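Local coordinates for 3-oxoacyl-(acyl-carrier protein) synthase II (Thermus thermophilus, PDB 1J3N) that catalyses the condensation step that elongates fatty acyl chains carried on acyl-carrier protein, working as a homodimer, at residues A58-K63 with A145-F150; G169-M174 with L236-Y241; V352-L355 with I360-T363. All blocks are in the same frame, centred on the assembly; numbering follows the deposited sequence.

Interaction 1: A58-K63 with A145-F150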
ATOM      1  N   ALA A  58     -21.243  19.085  -2.956  1.00 35.50           N
ATOM      2  CA  ALA A  58     -22.219  18.983  -1.875  1.00 35.54           C
ATOM      3  C   ALA A  58     -21.555  18.489  -0.591  1.00 35.99           C
ATOM      4  O   ALA A  58     -22.142  18.562   0.490  1.00 36.43           O
ATOM      5  CB  ALA A  58     -23.359  18.033  -2.280  1.00 34.57           C
ATOM      6  N   TYR A  59     -20.328  17.991  -0.713  1.00 35.86           N
ATOM      7  CA  TYR A  59     -19.591  17.479   0.440  1.00 36.65           C
ATOM      8  C   TYR A  59     -18.331  18.274   0.744  1.00 37.36           C
ATOM      9  O   TYR A  59     -18.009  18.512   1.910  1.00 36.84           O
ATOM     10  CB  TYR A  59     -19.217  16.012   0.207  1.00 34.74           C
ATOM     11  CG  TYR A  59     -20.413  15.101   0.159  1.00 34.31           C
ATOM     12  CD1 TYR A  59     -20.951  14.562   1.329  1.00 35.58           C
ATOM     13  CD2 TYR A  59     -21.047  14.816  -1.053  1.00 34.27           C
ATOM     14  CE1 TYR A  59     -22.094  13.765   1.297  1.00 34.95           C
ATOM     15  CE2 TYR A  59     -22.187  14.024  -1.095  1.00 34.33           C
ATOM     16  CZ  TYR A  59     -22.705  13.504   0.082  1.00 35.15           C
ATOM     17  OH  TYR A  59     -23.848  12.741   0.046  1.00 38.37           O
ATOM     18  N   LEU A  60     -17.624  18.683  -0.305  1.00 38.33           N
ATOM     19  CA  LEU A  60     -16.383  19.431  -0.151  1.00 40.69           C
ATOM     20  C   LEU A  60     -16.505  20.853  -0.691  1.00 42.46           C
ATOM     21  O   LEU A  60     -17.463  21.183  -1.388  1.00 43.02           O
ATOM     22  CB  LEU A  60     -15.257  18.701  -0.890  1.00 40.32           C
ATOM     23  CG  LEU A  60     -15.280  17.174  -0.773  1.00 40.06           C
ATOM     24  CD1 LEU A  60     -14.126  16.575  -1.554  1.00 38.67           C
ATOM     25  CD2 LEU A  60     -15.207  16.775   0.689  1.00 40.02           C
ATOM     26  N   ASP A  61     -15.534  21.696  -0.359  1.00 45.06           N
ATOM     27  CA  ASP A  61     -15.526  23.075  -0.839  1.00 47.54           C
ATOM     28  C   ASP A  61     -15.173  22.998  -2.317  1.00 47.82           C
ATOM     29  O   ASP A  61     -14.066  22.602  -2.666  1.00 47.94           O
ATOM     30  CB  ASP A  61     -14.462  23.891  -0.100  1.00 50.23           C
ATOM     31  CG  ASP A  61     -14.642  23.859   1.404  1.00 51.63           C
ATOM     32  OD1 ASP A  61     -15.635  24.436   1.898  1.00 51.85           O
ATOM     33  OD2 ASP A  61     -13.793  23.248   2.091  1.00 52.94           O
ATOM     34  N   ARG A  62     -16.111  23.368  -3.184  1.00 49.04           N
ATOM     35  CA  ARG A  62     -15.877  23.308  -4.624  1.00 49.90           C
ATOM     36  C   ARG A  62     -14.562  23.946  -5.064  1.00 48.99           C
ATOM     37  O   ARG A  62     -13.996  23.572  -6.092  1.00 47.96           O
ATOM     38  CB  ARG A  62     -17.042  23.960  -5.379  1.00 51.85           C
ATOM     39  CG  ARG A  62     -18.344  23.179  -5.301  1.00 53.96           C
ATOM     40  CD  ARG A  62     -19.397  23.755  -6.238  1.00 56.29           C
ATOM     41  NE  ARG A  62     -20.596  22.923  -6.301  1.00 58.09           N
ATOM     42  CZ  ARG A  62     -21.421  22.717  -5.279  1.00 59.59           C
ATOM     43  NH1 ARG A  62     -21.179  23.286  -4.105  1.00 60.65           N
ATOM     44  NH2 ARG A  62     -22.487  21.941  -5.428  1.00 59.12           N
ATOM     45  N   LYS A  63     -14.071  24.898  -4.279  1.00 48.80           N
ATOM     46  CA  LYS A  63     -12.829  25.588  -4.610  1.00 49.22           C
ATOM     47  C   LYS A  63     -11.598  24.700  -4.448  1.00 48.42           C
ATOM     48  O   LYS A  63     -10.588  24.906  -5.116  1.00 48.31           O
ATOM     49  CB  LYS A  63     -12.673  26.845  -3.744  1.00 49.75           C
ATOM     50  CG  LYS A  63     -13.953  27.672  -3.590  1.00 50.45           C
ATOM     51  CD  LYS A  63     -14.616  27.982  -4.932  1.00 49.90           C
ATOM     52  CE  LYS A  63     -13.735  28.843  -5.828  1.00 49.22           C
ATOM     53  NZ  LYS A  63     -14.402  29.142  -7.131  1.00 46.59           N
ATOM     54  N   ALA A 145      -6.846  12.365   6.933  1.00 22.13           N
ATOM     55  CA  ALA A 145      -6.153  12.712   8.172  1.00 23.09           C
ATOM     56  C   ALA A 145      -6.035  14.226   8.323  1.00 23.63           C
ATOM     57  O   ALA A 145      -6.194  14.767   9.424  1.00 24.43           O
ATOM     58  CB  ALA A 145      -4.764  12.085   8.190  1.00 22.50           C
ATOM     59  N   MET A 146      -5.749  14.904   7.215  1.00 24.20           N
ATOM     60  CA  MET A 146      -5.602  16.356   7.226  1.00 26.49           C
ATOM     61  C   MET A 146      -6.917  17.085   7.473  1.00 26.69           C
ATOM     62  O   MET A 146      -6.970  18.050   8.238  1.00 25.45           O
ATOM     63  CB  MET A 146      -4.996  16.832   5.908  1.00 29.72           C
ATOM     64  CG  MET A 146      -3.561  16.379   5.697  1.00 33.98           C
ATOM     65  SD  MET A 146      -2.805  17.085   4.230  1.00 39.01           S
ATOM     66  CE  MET A 146      -3.407  16.004   2.954  1.00 39.46           C
ATOM     67  N   ARG A 147      -7.980  16.606   6.840  1.00 25.71           N
ATOM     68  CA  ARG A 147      -9.284  17.231   6.980  1.00 27.51           C
ATOM     69  C   ARG A 147      -9.822  17.218   8.406  1.00 26.48           C
ATOM     70  O   ARG A 147     -10.416  18.198   8.858  1.00 25.32           O
ATOM     71  CB  ARG A 147     -10.303  16.550   6.057  1.00 26.39           C
ATOM     72  CG  ARG A 147     -11.619  17.309   5.959  1.00 28.12           C
ATOM     73  CD  ARG A 147     -12.663  16.606   5.102  1.00 28.96           C
ATOM     74  NE  ARG A 147     -13.793  17.498   4.857  1.00 33.87           N
ATOM     75  CZ  ARG A 147     -14.960  17.127   4.337  1.00 36.60           C
ATOM     76  NH1 ARG A 147     -15.175  15.863   4.001  1.00 34.50           N
ATOM     77  NH2 ARG A 147     -15.912  18.032   4.142  1.00 35.46           N
ATOM     78  N   TYR A 148      -9.610  16.107   9.110  1.00 24.94           N
ATOM     79  CA  TYR A 148     -10.109  15.953  10.473  1.00 26.44           C
ATOM     80  C   TYR A 148      -9.068  16.079  11.584  1.00 24.57           C
ATOM     81  O   TYR A 148      -9.414  16.055  12.760  1.00 26.37           O
ATOM     82  CB  TYR A 148     -10.826  14.606  10.604  1.00 27.14           C
ATOM     83  CG  TYR A 148     -11.984  14.432   9.643  1.00 27.93           C
ATOM     84  CD1 TYR A 148     -13.101  15.270   9.701  1.00 28.98           C
ATOM     85  CD2 TYR A 148     -11.963  13.437   8.674  1.00 26.70           C
ATOM     86  CE1 TYR A 148     -14.166  15.113   8.811  1.00 30.44           C
ATOM     87  CE2 TYR A 148     -13.017  13.272   7.786  1.00 29.26           C
ATOM     88  CZ  TYR A 148     -14.115  14.112   7.858  1.00 28.37           C
ATOM     89  OH  TYR A 148     -15.157  13.941   6.974  1.00 30.79           O
ATOM     90  N   GLY A 149      -7.801  16.208  11.217  1.00 25.37           N
ATOM     91  CA  GLY A 149      -6.751  16.339  12.212  1.00 23.62           C
ATOM     92  C   GLY A 149      -6.413  15.049  12.942  1.00 23.20           C
ATOM     93  O   GLY A 149      -5.913  15.088  14.065  1.00 23.90           O
ATOM     94  N   PHE A 150      -6.693  13.908  12.313  1.00 21.61           N
ATOM     95  CA  PHE A 150      -6.406  12.610  12.913  1.00 20.55           C
ATOM     96  C   PHE A 150      -4.909  12.364  12.797  1.00 21.63           C
ATOM     97  O   PHE A 150      -4.379  12.234  11.691  1.00 22.53           O
ATOM     98  CB  PHE A 150      -7.169  11.498  12.183  1.00 21.15           C
ATOM     99  CG  PHE A 150      -8.674  11.647  12.217  1.00 21.27           C
ATOM    100  CD1 PHE A 150      -9.317  12.185  13.327  1.00 21.26           C
ATOM    101  CD2 PHE A 150      -9.451  11.164  11.166  1.00 23.78           C
ATOM    102  CE1 PHE A 150     -10.699  12.241  13.402  1.00 21.46           C
ATOM    103  CE2 PHE A 150     -10.842  11.210  11.223  1.00 22.18           C
ATOM    104  CZ  PHE A 150     -11.473  11.750  12.343  1.00 23.73           C
TER

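Interaction 2: G169-M174 with L236-Y241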
ATOM      1  N   GLY A 169      -8.407  -5.262   7.132  1.00 21.79           N
ATOM      2  CA  GLY A 169      -7.746  -6.211   8.012  1.00 21.54           C
ATOM      3  C   GLY A 169      -6.518  -5.594   8.653  1.00 20.44           C
ATOM      4  O   GLY A 169      -6.178  -5.901   9.792  1.00 21.38           O
ATOM      5  N   SER A 170      -5.842  -4.713   7.925  1.00 22.93           N
ATOM      6  CA  SER A 170      -4.656  -4.052   8.464  1.00 22.89           C
ATOM      7  C   SER A 170      -5.040  -3.039   9.548  1.00 22.75           C
ATOM      8  O   SER A 170      -4.250  -2.764  10.453  1.00 22.02           O
ATOM      9  CB  SER A 170      -3.879  -3.356   7.342  1.00 25.39           C
ATOM     10  OG  SER A 170      -3.370  -4.304   6.411  1.00 24.37           O
ATOM     11  N   ALA A 171      -6.243  -2.477   9.440  1.00 21.62           N
ATOM     12  CA  ALA A 171      -6.735  -1.514  10.429  1.00 22.40           C
ATOM     13  C   ALA A 171      -7.140  -2.336  11.638  1.00 19.47           C
ATOM     14  O   ALA A 171      -6.980  -1.908  12.777  1.00 20.81           O
ATOM     15  CB  ALA A 171      -7.944  -0.740   9.886  1.00 22.75           C
ATOM     16  N   LEU A 172      -7.677  -3.524  11.377  1.00 19.32           N
ATOM     17  CA  LEU A 172      -8.061  -4.436  12.449  1.00 17.86           C
ATOM     18  C   LEU A 172      -6.840  -4.650  13.332  1.00 19.19           C
ATOM     19  O   LEU A 172      -6.919  -4.535  14.555  1.00 21.54           O
ATOM     20  CB  LEU A 172      -8.502  -5.788  11.877  1.00 18.88           C
ATOM     21  CG  LEU A 172      -8.636  -6.953  12.871  1.00 17.40           C
ATOM     22  CD1 LEU A 172      -9.811  -6.714  13.820  1.00 16.45           C
ATOM     23  CD2 LEU A 172      -8.843  -8.251  12.102  1.00 20.76           C
ATOM     24  N   ARG A 173      -5.710  -4.950  12.698  1.00 20.34           N
ATOM     25  CA  ARG A 173      -4.459  -5.202  13.418  1.00 22.17           C
ATOM     26  C   ARG A 173      -3.997  -3.990  14.204  1.00 21.11           C
ATOM     27  O   ARG A 173      -3.566  -4.105  15.340  1.00 22.19           O
ATOM     28  CB  ARG A 173      -3.359  -5.619  12.440  1.00 20.08           C
ATOM     29  CG  ARG A 173      -3.636  -6.923  11.727  1.00 22.05           C
ATOM     30  CD  ARG A 173      -3.978  -8.054  12.698  1.00 24.91           C
ATOM     31  NE  ARG A 173      -4.043  -9.337  12.001  1.00 26.26           N
ATOM     32  CZ  ARG A 173      -4.853 -10.337  12.332  1.00 29.82           C
ATOM     33  NH1 ARG A 173      -5.686 -10.216  13.359  1.00 30.33           N
ATOM     34  NH2 ARG A 173      -4.832 -11.464  11.631  1.00 29.94           N
ATOM     35  N   MET A 174      -4.084  -2.831  13.564  1.00 22.06           N
ATOM     36  CA  MET A 174      -3.708  -1.559  14.146  1.00 22.65           C
ATOM     37  C   MET A 174      -4.439  -1.328  15.477  1.00 23.53           C
ATOM     38  O   MET A 174      -3.847  -0.854  16.451  1.00 22.64           O
ATOM     39  CB  MET A 174      -4.062  -0.463  13.145  1.00 27.06           C
ATOM     40  CG  MET A 174      -3.337   0.851  13.283  1.00 30.77           C
ATOM     41  SD  MET A 174      -3.911   1.925  11.923  1.00 38.03           S
ATOM     42  CE  MET A 174      -2.859   1.411  10.602  1.00 31.65           C
ATOM     43  N   LEU A 236     -15.126   2.397   6.287  1.00 20.38           N
ATOM     44  CA  LEU A 236     -15.817   1.935   7.473  1.00 20.81           C
ATOM     45  C   LEU A 236     -15.121   2.469   8.708  1.00 19.51           C
ATOM     46  O   LEU A 236     -13.919   2.710   8.697  1.00 19.93           O
ATOM     47  CB  LEU A 236     -15.844   0.398   7.522  1.00 21.01           C
ATOM     48  CG  LEU A 236     -16.570  -0.350   6.386  1.00 21.19           C
ATOM     49  CD1 LEU A 236     -15.755  -0.294   5.086  1.00 18.44           C
ATOM     50  CD2 LEU A 236     -16.769  -1.797   6.798  1.00 17.88           C
ATOM     51  N   VAL A 237     -15.893   2.682   9.765  1.00 19.32           N
ATOM     52  CA  VAL A 237     -15.335   3.145  11.026  1.00 21.14           C
ATOM     53  C   VAL A 237     -15.058   1.890  11.860  1.00 21.55           C
ATOM     54  O   VAL A 237     -15.989   1.196  12.246  1.00 21.32           O
ATOM     55  CB  VAL A 237     -16.336   4.045  11.801  1.00 18.05           C
ATOM     56  CG1 VAL A 237     -15.767   4.400  13.170  1.00 20.75           C
ATOM     57  CG2 VAL A 237     -16.623   5.318  11.011  1.00 15.14           C
ATOM     58  N   LEU A 238     -13.788   1.577  12.104  1.00 23.80           N
ATOM     59  CA  LEU A 238     -13.454   0.415  12.928  1.00 23.12           C
ATOM     60  C   LEU A 238     -13.164   1.011  14.296  1.00 22.66           C
ATOM     61  O   LEU A 238     -12.572   2.083  14.395  1.00 22.49           O
ATOM     62  CB  LEU A 238     -12.232  -0.326  12.389  1.00 21.59           C
ATOM     63  CG  LEU A 238     -12.357  -0.950  10.998  1.00 24.98           C
ATOM     64  CD1 LEU A 238     -11.229  -1.966  10.827  1.00 23.21           C
ATOM     65  CD2 LEU A 238     -13.711  -1.633  10.825  1.00 21.98           C
ATOM     66  N   GLU A 239     -13.580   0.319  15.347  1.00 22.16           N
ATOM     67  CA  GLU A 239     -13.441   0.857  16.691  1.00 23.64           C
ATOM     68  C   GLU A 239     -13.252  -0.237  17.729  1.00 24.58           C
ATOM     69  O   GLU A 239     -13.847  -1.317  17.632  1.00 26.76           O
ATOM     70  CB  GLU A 239     -14.720   1.639  17.005  1.00 23.52           C
ATOM     71  CG  GLU A 239     -14.610   2.818  17.946  1.00 26.48           C
ATOM     72  CD  GLU A 239     -15.966   3.501  18.144  1.00 28.11           C
ATOM     73  OE1 GLU A 239     -16.765   3.545  17.183  1.00 27.66           O
ATOM     74  OE2 GLU A 239     -16.235   3.999  19.253  1.00 29.05           O
ATOM     75  N   ALA A 240     -12.420   0.041  18.723  1.00 24.94           N
ATOM     76  CA  ALA A 240     -12.194  -0.913  19.795  1.00 26.70           C
ATOM     77  C   ALA A 240     -13.556  -1.046  20.476  1.00 26.12           C
ATOM     78  O   ALA A 240     -14.243  -0.043  20.684  1.00 24.68           O
ATOM     79  CB  ALA A 240     -11.159  -0.366  20.772  1.00 25.70           C
ATOM     80  N   TYR A 241     -13.950  -2.274  20.797  1.00 27.86           N
ATOM     81  CA  TYR A 241     -15.244  -2.532  21.435  1.00 29.48           C
ATOM     82  C   TYR A 241     -15.502  -1.644  22.650  1.00 30.06           C
ATOM     83  O   TYR A 241     -16.606  -1.118  22.824  1.00 26.65           O
ATOM     84  CB  TYR A 241     -15.339  -3.990  21.875  1.00 31.35           C
ATOM     85  CG  TYR A 241     -16.567  -4.279  22.708  1.00 35.23           C
ATOM     86  CD1 TYR A 241     -17.829  -4.351  22.123  1.00 35.74           C
ATOM     87  CD2 TYR A 241     -16.471  -4.453  24.091  1.00 36.27           C
ATOM     88  CE1 TYR A 241     -18.967  -4.590  22.890  1.00 37.67           C
ATOM     89  CE2 TYR A 241     -17.604  -4.691  24.867  1.00 37.64           C
ATOM     90  CZ  TYR A 241     -18.848  -4.758  24.260  1.00 38.78           C
ATOM     91  OH  TYR A 241     -19.979  -4.986  25.022  1.00 41.59           O
TER

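Interaction 3: V352-L355 with I360-T363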
ATOM      1  N   VAL A 352     -21.467  -6.678   6.165  1.00 23.55           N
ATOM      2  CA  VAL A 352     -21.816  -6.251   7.514  1.00 26.52           C
ATOM      3  C   VAL A 352     -23.315  -5.955   7.585  1.00 26.20           C
ATOM      4  O   VAL A 352     -23.953  -6.232   8.597  1.00 27.35           O
ATOM      5  CB  VAL A 352     -21.019  -4.981   7.926  1.00 25.75           C
ATOM      6  CG1 VAL A 352     -21.619  -4.354   9.170  1.00 25.66           C
ATOM      7  CG2 VAL A 352     -19.575  -5.351   8.181  1.00 26.39           C
ATOM      8  N   GLN A 353     -23.868  -5.404   6.501  1.00 27.64           N
ATOM      9  CA  GLN A 353     -25.294  -5.068   6.434  1.00 25.75           C
ATOM     10  C   GLN A 353     -26.174  -6.319   6.448  1.00 26.29           C
ATOM     11  O   GLN A 353     -27.269  -6.305   7.008  1.00 25.69           O
ATOM     12  CB  GLN A 353     -25.605  -4.245   5.177  1.00 24.31           C
ATOM     13  CG  GLN A 353     -24.954  -2.863   5.144  1.00 23.83           C
ATOM     14  CD  GLN A 353     -25.345  -2.051   3.917  1.00 22.18           C
ATOM     15  OE1 GLN A 353     -25.308  -2.548   2.790  1.00 20.06           O
ATOM     16  NE2 GLN A 353     -25.698  -0.784   4.132  1.00 23.37           N
ATOM     17  N   ALA A 354     -25.701  -7.395   5.825  1.00 26.03           N
ATOM     18  CA  ALA A 354     -26.459  -8.642   5.794  1.00 27.43           C
ATOM     19  C   ALA A 354     -26.552  -9.255   7.196  1.00 27.12           C
ATOM     20  O   ALA A 354     -27.570  -9.844   7.546  1.00 25.79           O
ATOM     21  CB  ALA A 354     -25.815  -9.633   4.838  1.00 23.15           C
ATOM     22  N   LEU A 355     -25.488  -9.127   7.987  1.00 28.07           N
ATOM     23  CA  LEU A 355     -25.479  -9.665   9.349  1.00 27.83           C
ATOM     24  C   LEU A 355     -26.382  -8.845  10.259  1.00 28.53           C
ATOM     25  O   LEU A 355     -27.201  -9.384  11.004  1.00 29.87           O
ATOM     26  CB  LEU A 355     -24.061  -9.648   9.928  1.00 28.19           C
ATOM     27  CG  LEU A 355     -23.008 -10.618   9.389  1.00 28.11           C
ATOM     28  CD1 LEU A 355     -21.658 -10.280   9.996  1.00 27.62           C
ATOM     29  CD2 LEU A 355     -23.397 -12.042   9.726  1.00 28.66           C
ATOM     30  N   ILE A 360     -29.954 -11.528   3.366  1.00 26.90           N
ATOM     31  CA  ILE A 360     -28.813 -11.779   2.500  1.00 26.77           C
ATOM     32  C   ILE A 360     -29.043 -11.172   1.129  1.00 26.91           C
ATOM     33  O   ILE A 360     -30.065 -11.436   0.486  1.00 25.44           O
ATOM     34  CB  ILE A 360     -28.566 -13.291   2.329  1.00 27.34           C
ATOM     35  CG1 ILE A 360     -28.576 -13.985   3.698  1.00 27.22           C
ATOM     36  CG2 ILE A 360     -27.241 -13.524   1.634  1.00 27.97           C
ATOM     37  CD1 ILE A 360     -27.551 -13.457   4.678  1.00 29.53           C
ATOM     38  N   PRO A 361     -28.091 -10.350   0.658  1.00 27.28           N
ATOM     39  CA  PRO A 361     -28.215  -9.711  -0.656  1.00 29.48           C
ATOM     40  C   PRO A 361     -28.133 -10.764  -1.756  1.00 28.32           C
ATOM     41  O   PRO A 361     -27.426 -11.758  -1.613  1.00 28.32           O
ATOM     42  CB  PRO A 361     -27.049  -8.727  -0.669  1.00 27.00           C
ATOM     43  CG  PRO A 361     -26.028  -9.408   0.176  1.00 27.45           C
ATOM     44  CD  PRO A 361     -26.851  -9.928   1.331  1.00 27.57           C
ATOM     45  N   PRO A 362     -28.853 -10.553  -2.870  1.00 29.97           N
ATOM     46  CA  PRO A 362     -28.881 -11.485  -4.004  1.00 30.44           C
ATOM     47  C   PRO A 362     -27.773 -11.329  -5.038  1.00 30.77           C
ATOM     48  O   PRO A 362     -27.058 -10.325  -5.076  1.00 29.53           O
ATOM     49  CB  PRO A 362     -30.226 -11.187  -4.634  1.00 29.60           C
ATOM     50  CG  PRO A 362     -30.225  -9.677  -4.565  1.00 30.43           C
ATOM     51  CD  PRO A 362     -29.755  -9.412  -3.128  1.00 29.61           C
ATOM     52  N   THR A 363     -27.659 -12.344  -5.884  1.00 30.21           N
ATOM     53  CA  THR A 363     -26.710 -12.329  -6.981  1.00 29.79           C
ATOM     54  C   THR A 363     -27.673 -12.216  -8.150  1.00 30.34           C
ATOM     55  O   THR A 363     -28.295 -13.210  -8.537  1.00 30.65           O
ATOM     56  CB  THR A 363     -25.934 -13.660  -7.114  1.00 30.55           C
ATOM     57  OG1 THR A 363     -25.191 -13.914  -5.918  1.00 32.40           O
ATOM     58  CG2 THR A 363     -24.967 -13.593  -8.284  1.00 30.58           C
TER

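Interaction 1: A58-K63 with A145-F150
Arg147, in the last turn of helix 139-148, reaches out to Tyr59 and Leu60 in the loop that runs into helix 62-65, linking the two within the N-terminal half of the synthase. The backbones stand well apart, Leu60 CA and Arg147 CA being 10.3 Å from each other, and the arginine bridges most of that gap. Its CG is anti to the backbone N (chi1 -169°) and the chain stays extended from CG to NE, which carries the guanidinium to the loop. There Leu60 CD2 sits over one face of the flat group, 3.4 Å from Arg147 NH1 and 3.7 Å from Arg147 CZ, while the rest of the leucine slants across the arginine. The edge of the same group is used differently: Arg147 NH2 gives a weak hydrogen bond to Tyr59 O, 3.1 Å long and bent to 133° at the hydrogen, with the oxygen near the guanidinium plane. Gln80 OE1, on helix 70-86, accepts a bond from Arg147 NH1, so the loop and a second helix both hold the group. Just behind, Arg147 CD lies 4.0 Å above the ring plane of Tyr148, toward the rim. On the same helix, Ala145 and Met146 pack against Ala262 and His266 of the second subunit. Cutting the side chain back to an alanine is likely to leave Tyr59 O and Gln80 OE1 without this donor and to uncover the methyl of Leu60. Asp61 OD2 is 6.0 Å from Arg147 NH2, too far for a salt bridge, though its charge may still favour the cation. The guanidinium thus spends its edge on a weak polar bond and its face on an apolar methyl, so the crossing bond alone probably holds the loop loosely.

Interaction 2: G169-M174 with L236-Y241
Leu238 brings a methyl, not a ring, to helix 163-176, and the flat group that receives it is the peptide joining Ala171 to Leu172. Leu238 CD1 lies over one face of that peptide, almost straight above Leu172 N at 3.9 Å, so it meets the nitrogen from the face and not along its N-H. Beside the peptide, the same CD1 touches Ala171 CB at 3.6 Å, methyl against methyl. The leucine's CG is anti to its own carbonyl carbon (chi1 -63°) and CD1 is anti to CA (chi2 -163°); the extended branch thus points from strand 232-240 into the helix, while CD2 is turned back and stays 5.9 Å from Ala171 CB. Around this point Ala171 also rests on Val183 and Ala185 of the adjoining strand 182-189, and Leu238 on Val6 and Leu255. The contact therefore sets the buried helix on the central sheet of the N-terminal half of a thiolase-type fold; the nucleophilic cysteine probably lies just before the N-terminal end of this helix, as in related condensing enzymes. One side of the helix faces the sheet; Arg173, on another, makes a salt bridge to Glu179 of the second subunit. Between the segments themselves the contact is van der Waals packing, methyl on methyl and methyl on a peptide face, without a polar pair; the small alanine allows close approach, and shape probably sets the spacing here.

Interaction 3: V352-L355 with I360-T363
Ala354 directs its methyl at the chain that returns past it, where Ile360 and Pro361 receive it. This is a tight helix-to-strand connection in the C-terminal half of the thiolase-type fold: helix 343-357 ends, the short strand 359-360 follows, and the chain doubles back within a few residues so that Ala354 CA and Ile360 CA are 5.1 Å apart. The two partners approach the alanine in different ways. Pro361 points its ring at the helix and offers the edge next to its nitrogen, with Pro361 CD 3.7 Å from Ala354 CB and the ring face turned aside. Ile360 starts in the other direction, its CB leading away from the helix, yet its longer branch folds back: CG1 lies beside the backbone N (chi1 -48°) and a second bend (chi2 -58°) swings CD1 round to stand 4.2 Å from Ala354 CB. The alanine methyl thus has a proline methylene on one flank and an isoleucine methyl on another. All three residues are buried and the touch is wholly apolar, the proline nitrogen having no hydrogen to donate. Polar ties lie to the sides: Ile360 pairs through its backbone with Arg382, and Pro361 O accepts a bond from Ser330 OG. Tyr297 packs on both Ile360 and Pro361, which seats the connection against strand 297-299 of the large mixed sheet, while Gln26 of helix 19-28 also touches the proline. Seen from Ala354 CB, Ile360 CD1 and Pro361 CD lie roughly at right angles, and those two carbons are 4.9 Å apart.

The three contacts run in series along the chain and none touches another. Interactions 1 and 2 belong to the N-terminal half, on the consecutive helices 139-148 and 163-176; their centres are 22 Å apart, and both have residues meeting the second subunit. Interaction 3 lies in the C-terminal half, its centre 21 Å from that of interaction 2 but with nearest atoms about 5 Å away. Helices 163-176 and 343-357 are probably the buried pair packed against each other in the central layer of the duplicated thiolase-type fold. Interaction 2 is thus on the helix expected to lead from the active site, whereas interaction 1 lies farther out, its centre about 22 Å from the chain centre.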